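Local coordinates for peptidoglycan synthetase penicillin-binding protein 3 (Bifidobacterium adolescentis, PDB 4YE5) that probably binds penicillin and cross-links peptidoglycan strands as a transpeptidase during cell-wall synthesis, at residues 89-94 and 138-143. Sequence-based numbering, arbitrary orientation.
Sequences AAVARL and GIVYAE
Val91, on helix 87-99, makes a small, buried, wholly apolar contact with Ile139 and Val140, where the chain enters edge strand 140-144. Each methyl of the valine has its own partner. CG1, anti to the backbone N (chi1 180°), meets Val140 CG2 at 4.1 Å, the two side chains running past one another in opposite directions. CG2 lies on the Ile139 side, 4.2 Å from that residue's CG2 methyl, so the fork of Val91 spans two consecutive residues. A beta-branched residue suits this place because it spreads two methyls close to the helix backbone. Val140 is beta-branched as well, a shape suited to the extended backbone of a strand, and it offers CG2 to the helix. Strand 140-144 is an outer strand of a three-stranded antiparallel sheet, paired with strand 50-54, within the region assigned to the PBP dimerisation domain, far from the centre of this elongated chain. Backbone hydrogen bonds between Ile139 and Asn55 and between Tyr141 and Ile53 tie the segment to that neighbour. Ile139, an apolar residue just before the strand, shares Ala59 and Phe62 with Val91, while Val140 also packs on Ile52 and Ile131.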
ATOM      1  N   ALA A  89      45.804   3.148  26.480  1.00 27.97           N
ATOM      2  CA  ALA A  89      45.963   2.085  27.453  1.00 29.88           C
ATOM      3  C   ALA A  89      44.853   2.174  28.500  1.00 30.08           C
ATOM      4  O   ALA A  89      44.258   1.165  28.850  1.00 25.43           O
ATOM      5  CB  ALA A  89      47.339   2.145  28.095  1.00 25.30           C
ATOM      6  N   ALA A  90      44.555   3.381  28.980  1.00 30.00           N
ATOM      7  CA  ALA A  90      43.502   3.544  29.987  1.00 25.89           C
ATOM      8  C   ALA A  90      42.109   3.224  29.434  1.00 28.50           C
ATOM      9  O   ALA A  90      41.318   2.526  30.081  1.00 23.37           O
ATOM     10  CB  ALA A  90      43.536   4.965  30.581  1.00 27.62           C
ATOM     11  N   VAL A  91      41.809   3.723  28.236  1.00 23.58           N
ATOM     12  CA  VAL A  91      40.524   3.448  27.620  1.00 23.43           C
ATOM     13  C   VAL A  91      40.366   1.949  27.396  1.00 30.23           C
ATOM     14  O   VAL A  91      39.289   1.382  27.640  1.00 23.72           O
ATOM     15  CB  VAL A  91      40.329   4.189  26.263  1.00 24.44           C
ATOM     16  CG1 VAL A  91      38.943   3.854  25.651  1.00 23.39           C
ATOM     17  CG2 VAL A  91      40.493   5.702  26.437  1.00 28.88           C
ATOM     18  N   ALA A  92      41.439   1.304  26.941  1.00 28.87           N
ATOM     19  CA  ALA A  92      41.384  -0.128  26.639  1.00 34.85           C
ATOM     20  C   ALA A  92      41.091  -0.951  27.895  1.00 24.32           C
ATOM     21  O   ALA A  92      40.281  -1.869  27.859  1.00 32.93           O
ATOM     22  CB  ALA A  92      42.694  -0.609  25.954  1.00 26.65           C
ATOM     23  N   ARG A  93      41.741  -0.602  29.003  1.00 27.94           N
ATOM     24  CA  ARG A  93      41.542  -1.306  30.275  1.00 29.23           C
ATOM     25  C   ARG A  93      40.116  -1.190  30.782  1.00 32.03           C
ATOM     26  O   ARG A  93      39.552  -2.142  31.327  1.00 30.76           O
ATOM     27  CB  ARG A  93      42.484  -0.759  31.344  1.00 31.74           C
ATOM     28  CG  ARG A  93      43.736  -1.552  31.491  1.00 40.22           C
ATOM     29  CD  ARG A  93      44.660  -0.950  32.519  1.00 37.87           C
ATOM     30  NE  ARG A  93      45.976  -1.570  32.425  1.00 41.44           N
ATOM     31  CZ  ARG A  93      46.998  -1.286  33.221  1.00 35.44           C
ATOM     32  NH1 ARG A  93      46.879  -0.378  34.195  1.00 31.57           N
ATOM     33  NH2 ARG A  93      48.138  -1.916  33.044  1.00 41.48           N
ATOM     34  N   LEU A  94      39.542  -0.004  30.632  1.00 23.53           N
ATOM     35  CA  LEU A  94      38.164   0.219  31.047  1.00 23.27           C
ATOM     36  C   LEU A  94      37.208  -0.587  30.176  1.00 23.33           C
ATOM     37  O   LEU A  94      36.244  -1.181  30.663  1.00 28.67           O
ATOM     38  CB  LEU A  94      37.833   1.720  31.001  1.00 22.95           C
ATOM     39  CG  LEU A  94      38.478   2.579  32.091  1.00 26.89           C
ATOM     40  CD1 LEU A  94      38.429   4.065  31.737  1.00 26.04           C
ATOM     41  CD2 LEU A  94      37.800   2.325  33.455  1.00 23.67           C
ATOM     42  N   GLY A 138      32.130  10.739  24.233  1.00 38.68           N
ATOM     43  CA  GLY A 138      33.016  11.442  23.337  1.00 41.30           C
ATOM     44  C   GLY A 138      34.018  10.458  22.763  1.00 45.44           C
ATOM     45  O   GLY A 138      34.191  10.383  21.554  1.00 52.55           O
ATOM     46  N   ILE A 139      34.661   9.676  23.626  1.00 23.65           N
ATOM     47  CA  ILE A 139      35.757   8.812  23.172  1.00 26.56           C
ATOM     48  C   ILE A 139      35.241   7.525  22.552  1.00 28.99           C
ATOM     49  O   ILE A 139      35.735   7.072  21.523  1.00 28.89           O
ATOM     50  CB  ILE A 139      36.719   8.488  24.317  1.00 23.55           C
ATOM     51  CG1 ILE A 139      37.225   9.800  24.924  1.00 23.79           C
ATOM     52  CG2 ILE A 139      37.878   7.588  23.821  1.00 23.70           C
ATOM     53  CD1 ILE A 139      38.005   9.620  26.171  1.00 23.63           C
ATOM     54  N   VAL A 140      34.240   6.940  23.186  1.00 23.08           N
ATOM     55  CA  VAL A 140      33.624   5.729  22.676  1.00 22.89           C
ATOM     56  C   VAL A 140      32.127   6.012  22.507  1.00 22.72           C
ATOM     57  O   VAL A 140      31.512   6.648  23.363  1.00 23.52           O
ATOM     58  CB  VAL A 140      33.835   4.561  23.656  1.00 24.34           C
ATOM     59  CG1 VAL A 140      33.187   3.307  23.135  1.00 25.18           C
ATOM     60  CG2 VAL A 140      35.323   4.334  23.899  1.00 27.79           C
ATOM     61  N   TYR A 141      31.554   5.570  21.399  1.00 22.70           N
ATOM     62  CA  TYR A 141      30.115   5.716  21.196  1.00 23.85           C
ATOM     63  C   TYR A 141      29.530   4.553  20.402  1.00 24.39           C
ATOM     64  O   TYR A 141      30.254   3.760  19.768  1.00 25.38           O
ATOM     65  CB  TYR A 141      29.768   7.057  20.530  1.00 25.17           C
ATOM     66  CG  TYR A 141      30.443   7.288  19.190  1.00 34.59           C
ATOM     67  CD1 TYR A 141      31.716   7.844  19.124  1.00 33.99           C
ATOM     68  CD2 TYR A 141      29.797   6.963  17.992  1.00 35.67           C
ATOM     69  CE1 TYR A 141      32.341   8.066  17.908  1.00 37.96           C
ATOM     70  CE2 TYR A 141      30.418   7.185  16.761  1.00 40.21           C
ATOM     71  CZ  TYR A 141      31.689   7.737  16.732  1.00 40.70           C
ATOM     72  OH  TYR A 141      32.316   7.966  15.530  1.00 42.63           O
ATOM     73  N   ALA A 142      28.211   4.457  20.458  1.00 24.50           N
ATOM     74  CA  ALA A 142      27.479   3.365  19.839  1.00 26.23           C
ATOM     75  C   ALA A 142      26.763   3.832  18.571  1.00 32.30           C
ATOM     76  O   ALA A 142      26.078   4.853  18.578  1.00 30.62           O
ATOM     77  CB  ALA A 142      26.479   2.815  20.830  1.00 24.24           C
ATOM     78  N   GLU A 143      26.914   3.077  17.485  1.00 31.11           N
ATOM     79  CA  GLU A 143      26.165   3.359  16.261  1.00 32.37           C
ATOM     80  C   GLU A 143      25.094   2.292  16.046  1.00 28.53           C
ATOM     81  O   GLU A 143      25.409   1.122  15.869  1.00 24.29           O
ATOM     82  CB  GLU A 143      27.097   3.467  15.041  1.00 39.96           C
ATOM     83  CG  GLU A 143      27.681   4.872  14.852  1.00 49.83           C
ATOM     84  CD  GLU A 143      28.657   4.996  13.673  1.00 58.57           C
ATOM     85  OE1 GLU A 143      29.042   3.956  13.084  1.00 57.05           O
ATOM     86  OE2 GLU A 143      29.044   6.149  13.348  1.00 54.55           O
TER